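Local coordinates for protein SSD1 (Saccharomyces cerevisiae S288C, PDB 7AM1), which binds mRNA, including untranslated regions, and represses translation, being a pseudonuclease of the RNase II family that has kept the fold but not the enzymatic activity, at residues W374-V382 with E391-V399; I216-T224 with S317-L325. All coordinates share one frame; numbering follows the deposited sequence.

Contact 1 (W374-V382 with E391-V399); sequences WVSEFALHV and ELGCHVVDV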
loop_
_atom_site.group_PDB
_atom_site.type_symbol
_atom_site.label_atom_id
_atom_site.label_comp_id
_atom_site.label_asym_id
_atom_site.label_seq_id
_atom_site.Cartn_x
_atom_site.Cartn_y
_atom_site.Cartn_z
ATOM N N TRP A 374 -10.912 11.943 -11.918
ATOM C CA TRP A 374 -10.680 12.880 -10.832
ATOM C C TRP A 374 -10.674 14.294 -11.399
ATOM O O TRP A 374 -10.745 14.501 -12.613
ATOM C CB TRP A 374 -9.362 12.546 -10.118
ATOM C CG TRP A 374 -9.117 13.307 -8.859
ATOM C CD1 TRP A 374 -8.040 14.092 -8.573
ATOM C CD2 TRP A 374 -9.968 13.356 -7.709
ATOM N NE1 TRP A 374 -8.163 14.623 -7.312
ATOM C CE2 TRP A 374 -9.341 14.188 -6.761
ATOM C CE3 TRP A 374 -11.200 12.774 -7.388
ATOM C CZ2 TRP A 374 -9.903 14.456 -5.516
ATOM C CZ3 TRP A 374 -11.757 13.039 -6.152
ATOM C CH2 TRP A 374 -11.108 13.872 -5.228
ATOM N N VAL A 375 -10.607 15.274 -10.503
ATOM C CA VAL A 375 -10.588 16.682 -10.886
ATOM C C VAL A 375 -9.201 17.068 -11.383
ATOM O O VAL A 375 -8.310 16.218 -11.499
ATOM C CB VAL A 375 -11.012 17.571 -9.702
ATOM C CG1 VAL A 375 -12.408 17.197 -9.234
ATOM C CG2 VAL A 375 -10.013 17.448 -8.558
ATOM N N SER A 376 -9.024 18.345 -11.718
ATOM C CA SER A 376 -7.713 18.929 -11.975
ATOM C C SER A 376 -7.378 19.873 -10.828
ATOM O O SER A 376 -8.089 20.858 -10.600
ATOM C CB SER A 376 -7.688 19.678 -13.306
ATOM O OG SER A 376 -6.475 20.396 -13.459
ATOM N N GLU A 377 -6.313 19.567 -10.095
ATOM C CA GLU A 377 -5.906 20.413 -8.986
ATOM C C GLU A 377 -4.492 20.953 -9.133
ATOM O O GLU A 377 -4.029 21.678 -8.245
ATOM C CB GLU A 377 -6.047 19.657 -7.654
ATOM C CG GLU A 377 -5.222 18.390 -7.498
ATOM C CD GLU A 377 -5.569 17.657 -6.207
ATOM O OE1 GLU A 377 -5.696 18.339 -5.171
ATOM O OE2 GLU A 377 -5.725 16.415 -6.216
ATOM N N PHE A 378 -3.810 20.651 -10.235
ATOM C CA PHE A 378 -2.429 21.058 -10.448
ATOM C C PHE A 378 -2.270 21.505 -11.890
ATOM O O PHE A 378 -2.799 20.868 -12.803
ATOM C CB PHE A 378 -1.476 19.906 -10.142
ATOM C CG PHE A 378 -0.027 20.261 -10.270
ATOM C CD1 PHE A 378 0.603 20.982 -9.274
ATOM C CD2 PHE A 378 0.713 19.843 -11.362
ATOM C CE1 PHE A 378 1.938 21.296 -9.371
ATOM C CE2 PHE A 378 2.050 20.149 -11.456
ATOM C CZ PHE A 378 2.662 20.875 -10.458
ATOM N N ALA A 379 -1.559 22.613 -12.087
ATOM C CA ALA A 379 -1.333 23.167 -13.412
ATOM C C ALA A 379 0.100 23.675 -13.498
ATOM O O ALA A 379 0.730 23.989 -12.485
ATOM C CB ALA A 379 -2.333 24.286 -13.723
ATOM N N LEU A 380 0.604 23.770 -14.728
ATOM C CA LEU A 380 1.988 24.143 -14.956
ATOM C C LEU A 380 2.098 25.129 -16.106
ATOM O O LEU A 380 1.250 25.157 -17.003
ATOM C CB LEU A 380 2.851 22.926 -15.324
ATOM C CG LEU A 380 3.210 21.878 -14.282
ATOM C CD1 LEU A 380 3.800 20.664 -14.992
ATOM C CD2 LEU A 380 4.181 22.453 -13.261
ATOM N N HIS A 381 3.166 25.922 -16.083
ATOM C CA HIS A 381 3.597 26.637 -17.272
ATOM C C HIS A 381 5.115 26.602 -17.321
ATOM O O HIS A 381 5.782 26.449 -16.294
ATOM C CB HIS A 381 3.086 28.087 -17.326
ATOM C CG HIS A 381 3.813 29.048 -16.435
ATOM N ND1 HIS A 381 3.321 29.447 -15.212
ATOM C CD2 HIS A 381 4.963 29.741 -16.620
ATOM C CE1 HIS A 381 4.147 30.326 -14.670
ATOM N NE2 HIS A 381 5.154 30.517 -15.503
ATOM N N VAL A 382 5.650 26.695 -18.530
ATOM C CA VAL A 382 7.075 26.893 -18.750
ATOM C C VAL A 382 7.195 28.103 -19.664
ATOM O O VAL A 382 6.452 28.224 -20.644
ATOM C CB VAL A 382 7.757 25.656 -19.365
ATOM C CG1 VAL A 382 9.148 26.007 -19.855
ATOM C CG2 VAL A 382 7.822 24.528 -18.363
ATOM N N GLU A 391 11.444 29.678 -16.787
ATOM C CA GLU A 391 10.555 29.725 -15.636
ATOM C C GLU A 391 9.623 28.525 -15.676
ATOM O O GLU A 391 8.965 28.283 -16.689
ATOM C CB GLU A 391 9.752 31.027 -15.633
ATOM C CG GLU A 391 8.640 31.082 -14.623
ATOM C CD GLU A 391 8.022 32.459 -14.542
ATOM O OE1 GLU A 391 8.760 33.419 -14.236
ATOM O OE2 GLU A 391 6.805 32.584 -14.791
ATOM N N LEU A 392 9.587 27.771 -14.582
ATOM C CA LEU A 392 8.617 26.698 -14.391
ATOM C C LEU A 392 7.658 27.140 -13.291
ATOM O O LEU A 392 8.063 27.282 -12.132
ATOM C CB LEU A 392 9.294 25.382 -14.021
ATOM C CG LEU A 392 8.314 24.224 -13.809
ATOM C CD1 LEU A 392 7.807 23.712 -15.148
ATOM C CD2 LEU A 392 8.936 23.109 -12.986
ATOM N N GLY A 393 6.404 27.388 -13.656
ATOM C CA GLY A 393 5.372 27.735 -12.691
ATOM C C GLY A 393 4.563 26.516 -12.318
ATOM O O GLY A 393 4.114 25.761 -13.185
ATOM N N CYS A 394 4.372 26.320 -11.011
ATOM C CA CYS A 394 3.648 25.178 -10.466
ATOM C C CYS A 394 2.494 25.695 -9.622
ATOM O O CYS A 394 2.717 26.361 -8.608
ATOM C CB CYS A 394 4.586 24.294 -9.645
ATOM S SG CYS A 394 6.068 23.808 -10.565
ATOM N N HIS A 395 1.265 25.392 -10.041
ATOM C CA HIS A 395 0.067 26.017 -9.496
ATOM C C HIS A 395 -0.844 24.957 -8.898
ATOM O O HIS A 395 -1.147 23.951 -9.552
ATOM C CB HIS A 395 -0.690 26.795 -10.578
ATOM C CG HIS A 395 0.193 27.621 -11.464
ATOM N ND1 HIS A 395 0.772 28.803 -11.053
ATOM C CD2 HIS A 395 0.594 27.433 -12.745
ATOM C CE1 HIS A 395 1.488 29.308 -12.040
ATOM N NE2 HIS A 395 1.399 28.495 -13.079
ATOM N N VAL A 396 -1.289 25.195 -7.665
ATOM C CA VAL A 396 -2.173 24.296 -6.935
ATOM C C VAL A 396 -3.434 25.057 -6.546
ATOM O O VAL A 396 -3.360 26.206 -6.095
ATOM C CB VAL A 396 -1.484 23.725 -5.678
ATOM C CG1 VAL A 396 -2.449 22.829 -4.909
ATOM C CG2 VAL A 396 -0.217 22.972 -6.053
ATOM N N VAL A 397 -4.593 24.416 -6.725
ATOM C CA VAL A 397 -5.853 25.028 -6.315
ATOM C C VAL A 397 -5.759 25.480 -4.863
ATOM O O VAL A 397 -5.337 24.721 -3.984
ATOM C CB VAL A 397 -7.019 24.045 -6.522
ATOM C CG1 VAL A 397 -8.299 24.616 -5.925
ATOM C CG2 VAL A 397 -7.205 23.747 -7.996
ATOM N N ASP A 398 -6.166 26.724 -4.609
ATOM C CA ASP A 398 -6.131 27.305 -3.265
ATOM C C ASP A 398 -7.445 26.971 -2.560
ATOM O O ASP A 398 -8.319 27.815 -2.350
ATOM C CB ASP A 398 -5.883 28.808 -3.344
ATOM C CG ASP A 398 -5.647 29.450 -1.979
ATOM O OD1 ASP A 398 -5.840 28.779 -0.940
ATOM O OD2 ASP A 398 -5.255 30.638 -1.951
ATOM N N VAL A 399 -7.565 25.690 -2.199
ATOM C CA VAL A 399 -8.819 25.169 -1.665
ATOM C C VAL A 399 -9.234 25.939 -0.420
ATOM O O VAL A 399 -10.405 26.301 -0.261
ATOM C CB VAL A 399 -8.698 23.662 -1.368
ATOM C CG1 VAL A 399 -10.007 23.123 -0.817
ATOM C CG2 VAL A 399 -8.304 22.891 -2.610
#
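Residues 378-382 pair with 392-396 as the two arms of an antiparallel beta hairpin in the RNB domain, their segment axes approaching to 4.7 Å with directions 168° apart. Two backbone hydrogen bonds close each of the pairs Ala379-His395 and His381-Gly393, and Val397 N adds a longer one to Glu377 O where the pairing ends.

The two faces of such a hairpin can serve quite different chemistry. On the face of Ala379, His381 and His395, the His381 ring is the middle of a polar row. Its CG sits between the backbone N and the carbonyl carbon (chi1 77°), a turn that swings the ring over Gly393; the CA of Gly393 lies 3.8 Å from the ring centroid, a CH-pi contact made possible by the missing CB. His381 NE2 donates to Glu391 OE2 at 2.7 Å, meeting the anti lone pair with ring and carboxylate planes 65° apart. At the other side of the ring, His381 ND1 is hydrogen-bonded to His395 NE2 at 3.0 Å, and His395 ND1 continues the row to Ser450 OG. A leucine in place of His381 would probably leave the buried Glu391 carboxylate and His395 NE2 without their shared mate.

The opposite face is apolar and packs against helices 495-510 and 544-568. Here the Phe378 ring meets Val396 CG2 at its edge, CD1 being 3.9 Å away, while Leu380 CD2 touches Cys394 SG at 3.6 Å. Packing is tightest between Val382 CG2 and Leu392 CD1, only 3.3 Å apart.

Contact 2 (I216-T224 with S317-L325); sequences IPGQLFSGT and SILRDNNFL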
loop_
_atom_site.group_PDB
_atom_site.type_symbol
_atom_site.label_atom_id
_atom_site.label_comp_id
_atom_site.label_asym_id
_atom_site.label_seq_id
_atom_site.Cartn_x
_atom_site.Cartn_y
_atom_site.Cartn_z
ATOM N N ILE A 216 -6.633 5.739 18.140
ATOM C CA ILE A 216 -7.636 6.451 17.352
ATOM C C ILE A 216 -8.987 5.876 17.771
ATOM O O ILE A 216 -9.197 4.660 17.643
ATOM C CB ILE A 216 -7.395 6.297 15.845
ATOM C CG1 ILE A 216 -5.986 6.765 15.467
ATOM C CG2 ILE A 216 -8.446 7.073 15.073
ATOM C CD1 ILE A 216 -5.754 8.254 15.606
ATOM N N PRO A 217 -9.928 6.680 18.256
ATOM C CA PRO A 217 -11.193 6.114 18.738
ATOM C C PRO A 217 -12.149 5.812 17.592
ATOM O O PRO A 217 -11.990 6.280 16.465
ATOM C CB PRO A 217 -11.744 7.214 19.652
ATOM C CG PRO A 217 -11.225 8.476 19.053
ATOM C CD PRO A 217 -9.873 8.143 18.447
ATOM N N GLY A 218 -13.155 4.999 17.903
ATOM C CA GLY A 218 -14.193 4.701 16.936
ATOM C C GLY A 218 -13.751 3.888 15.737
ATOM O O GLY A 218 -14.358 3.997 14.668
ATOM N N GLN A 219 -12.727 3.054 15.885
ATOM C CA GLN A 219 -12.301 2.207 14.779
ATOM C C GLN A 219 -13.366 1.154 14.494
ATOM O O GLN A 219 -14.051 0.671 15.399
ATOM C CB GLN A 219 -10.966 1.534 15.102
ATOM C CG GLN A 219 -9.788 2.491 15.202
ATOM C CD GLN A 219 -8.481 1.782 15.512
ATOM O OE1 GLN A 219 -8.119 0.799 14.864
ATOM N NE2 GLN A 219 -7.760 2.287 16.505
ATOM N N LEU A 220 -13.521 0.818 13.215
ATOM C CA LEU A 220 -14.518 -0.142 12.769
ATOM C C LEU A 220 -13.826 -1.354 12.161
ATOM O O LEU A 220 -12.712 -1.256 11.636
ATOM C CB LEU A 220 -15.468 0.470 11.732
ATOM C CG LEU A 220 -16.188 1.749 12.155
ATOM C CD1 LEU A 220 -16.916 2.377 10.973
ATOM C CD2 LEU A 220 -17.150 1.458 13.295
ATOM N N PHE A 221 -14.504 -2.499 12.240
ATOM C CA PHE A 221 -13.980 -3.764 11.745
ATOM C C PHE A 221 -15.084 -4.513 11.019
ATOM O O PHE A 221 -16.159 -4.732 11.581
ATOM C CB PHE A 221 -13.449 -4.636 12.888
ATOM C CG PHE A 221 -12.461 -3.937 13.768
ATOM C CD1 PHE A 221 -11.166 -3.724 13.342
ATOM C CD2 PHE A 221 -12.833 -3.496 15.027
ATOM C CE1 PHE A 221 -10.253 -3.081 14.156
ATOM C CE2 PHE A 221 -11.925 -2.850 15.841
ATOM C CZ PHE A 221 -10.634 -2.640 15.402
ATOM N N SER A 222 -14.814 -4.910 9.784
ATOM C CA SER A 222 -15.729 -5.758 9.037
ATOM C C SER A 222 -15.388 -7.220 9.299
ATOM O O SER A 222 -14.236 -7.566 9.575
ATOM C CB SER A 222 -15.642 -5.460 7.545
ATOM O OG SER A 222 -14.347 -5.767 7.063
ATOM N N GLY A 223 -16.402 -8.075 9.224
ATOM C CA GLY A 223 -16.193 -9.483 9.487
ATOM C C GLY A 223 -17.509 -10.231 9.578
ATOM O O GLY A 223 -18.570 -9.719 9.214
ATOM N N THR A 224 -17.411 -11.454 10.084
ATOM C CA THR A 224 -18.543 -12.361 10.151
ATOM C C THR A 224 -18.862 -12.670 11.605
ATOM O O THR A 224 -18.027 -12.499 12.495
ATOM C CB THR A 224 -18.246 -13.656 9.398
ATOM O OG1 THR A 224 -17.039 -14.227 9.912
ATOM C CG2 THR A 224 -18.069 -13.371 7.916
ATOM N N SER A 317 -17.766 -2.965 2.372
ATOM C CA SER A 317 -17.063 -3.584 3.491
ATOM C C SER A 317 -15.611 -3.132 3.552
ATOM O O SER A 317 -15.069 -2.907 4.642
ATOM C CB SER A 317 -17.141 -5.105 3.375
ATOM O OG SER A 317 -16.294 -5.727 4.322
ATOM N N ILE A 318 -14.961 -3.001 2.393
ATOM C CA ILE A 318 -13.597 -2.485 2.362
ATOM C C ILE A 318 -13.555 -1.071 2.921
ATOM O O ILE A 318 -12.664 -0.726 3.707
ATOM C CB ILE A 318 -13.031 -2.542 0.928
ATOM C CG1 ILE A 318 -12.763 -3.998 0.539
ATOM C CG2 ILE A 318 -11.764 -1.673 0.813
ATOM C CD1 ILE A 318 -12.490 -4.212 -0.927
ATOM N N LEU A 319 -14.519 -0.234 2.536
ATOM C CA LEU A 319 -14.537 1.144 3.014
ATOM C C LEU A 319 -14.757 1.203 4.522
ATOM O O LEU A 319 -14.038 1.915 5.235
ATOM C CB LEU A 319 -15.610 1.943 2.273
ATOM C CG LEU A 319 -15.289 2.325 0.825
ATOM C CD1 LEU A 319 -16.527 2.867 0.132
ATOM C CD2 LEU A 319 -14.162 3.347 0.765
ATOM N N ARG A 320 -15.756 0.467 5.024
ATOM C CA ARG A 320 -16.059 0.497 6.452
ATOM C C ARG A 320 -14.914 -0.076 7.275
ATOM O O ARG A 320 -14.592 0.442 8.352
ATOM C CB ARG A 320 -17.323 -0.300 6.766
ATOM C CG ARG A 320 -18.596 0.067 6.044
ATOM C CD ARG A 320 -19.196 1.355 6.535
ATOM N NE ARG A 320 -20.287 1.768 5.659
ATOM C CZ ARG A 320 -21.535 1.314 5.768
ATOM N NH1 ARG A 320 -21.849 0.451 6.725
ATOM N NH2 ARG A 320 -22.474 1.730 4.933
ATOM N N ASP A 321 -14.323 -1.183 6.812
ATOM C CA ASP A 321 -13.214 -1.782 7.541
ATOM C C ASP A 321 -12.064 -0.806 7.668
ATOM O O ASP A 321 -11.281 -0.881 8.622
ATOM C CB ASP A 321 -12.739 -3.053 6.844
ATOM C CG ASP A 321 -11.793 -3.867 7.706
ATOM O OD1 ASP A 321 -12.097 -4.078 8.904
ATOM O OD2 ASP A 321 -10.754 -4.318 7.178
ATOM N N ASN A 322 -11.930 0.099 6.704
ATOM C CA ASN A 322 -10.930 1.151 6.755
ATOM C C ASN A 322 -11.505 2.487 7.219
ATOM O O ASN A 322 -10.926 3.536 6.926
ATOM C CB ASN A 322 -10.255 1.262 5.392
ATOM C CG ASN A 322 -9.382 0.058 5.098
ATOM O OD1 ASN A 322 -8.306 -0.092 5.675
ATOM N ND2 ASN A 322 -9.852 -0.819 4.221
ATOM N N ASN A 323 -12.644 2.467 7.919
ATOM C CA ASN A 323 -13.118 3.608 8.709
ATOM C C ASN A 323 -13.644 4.753 7.854
ATOM O O ASN A 323 -13.652 5.907 8.292
ATOM C CB ASN A 323 -12.018 4.109 9.646
ATOM C CG ASN A 323 -11.513 3.025 10.568
ATOM O OD1 ASN A 323 -12.224 2.607 11.477
ATOM N ND2 ASN A 323 -10.317 2.510 10.296
ATOM N N PHE A 324 -14.105 4.452 6.647
ATOM C CA PHE A 324 -14.732 5.444 5.777
ATOM C C PHE A 324 -16.236 5.183 5.779
ATOM O O PHE A 324 -16.715 4.248 5.132
ATOM C CB PHE A 324 -14.143 5.384 4.369
ATOM C CG PHE A 324 -12.686 5.751 4.310
ATOM C CD1 PHE A 324 -12.291 7.078 4.323
ATOM C CD2 PHE A 324 -11.712 4.770 4.247
ATOM C CE1 PHE A 324 -10.951 7.422 4.275
ATOM C CE2 PHE A 324 -10.371 5.107 4.202
ATOM C CZ PHE A 324 -9.991 6.437 4.219
ATOM N N LEU A 325 -16.976 6.004 6.528
ATOM C CA LEU A 325 -18.432 5.951 6.481
ATOM C C LEU A 325 -18.986 6.783 5.333
ATOM O O LEU A 325 -20.056 6.467 4.803
ATOM C CB LEU A 325 -19.023 6.434 7.805
ATOM C CG LEU A 325 -18.711 5.581 9.033
ATOM C CD1 LEU A 325 -19.364 6.191 10.259
ATOM C CD2 LEU A 325 -19.176 4.149 8.833
HETATM O O HOH W 1 -9.114 -0.117 11.975
HETATM O O HOH W 2 -11.711 -6.525 10.191
#
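A Schellman motif ends helix 311-321, and its C-prime residue, Asn323, helps fasten that helix to the start of strand 221-226, a central strand of the five-stranded antiparallel sheet of the OB-type second cold-shock domain. The motif's backbone bonds, Phe324 N to Leu319 O and Asn323 N to Arg320 O, turn the chain at Asn323, whose side-chain oxygen faces the strand beside the carboxylate of Asp321 from the last turn of the helix. The case illustrates how a helix end can be docked by side chains that grip main-chain N-H groups.

Asn323 OD1 accepts Leu220 N at 2.8 Å, nearly along the C=O axis. Two residues further on, Ser222 N reaches Asp321 OD1 at 3.0 Å, coming from above the carboxylate plane, 37° out of it. Asp321 can present this oxygen because its CG lies anti to the backbone N (chi1 -168°), and a water that donates to both Asp321 OD1 and Ser222 O adds a second grip. Ser222 OG rests against Asp321 CB at 3.2 Å, with Thr253 as a weak hydrogen-bond partner outside the two segments.

To one side of these polar anchors, Leu220 lays its CB against Arg320 O at 3.5 Å, and its CD1 meets Leu325 CD2 at 3.6 Å, the two leucines crossing at about a right angle. Asn322 points away from the strand and hydrogen-bonds to Gln708 and Gln712 of helix 689-725. On the loop leading into the strand, Gln219 accepts from a water through OE1, while its NE2 bonds in the carbonyl plane to Ile216 O at 3.0 Å.

Overall arrangement
Contacts 1 and 2 follow one another along the chain and stand apart in space, their centres about 34 Å and their nearest atoms about 11 Å from each other. They share no element of structure: contact 1 joins neighbouring strands of the RNB domain, whereas contact 2 brings a helix end from far along the chain onto a strand of another sheet. Contact 1 is buried, and its polar groups answer one another directly within the protein. Contact 2 is only partly buried, and a water bridges its segments, with a second doing so more weakly. Main chain pairs with main chain in the hairpin; at the helix end, side-chain oxygens take over that accepting role.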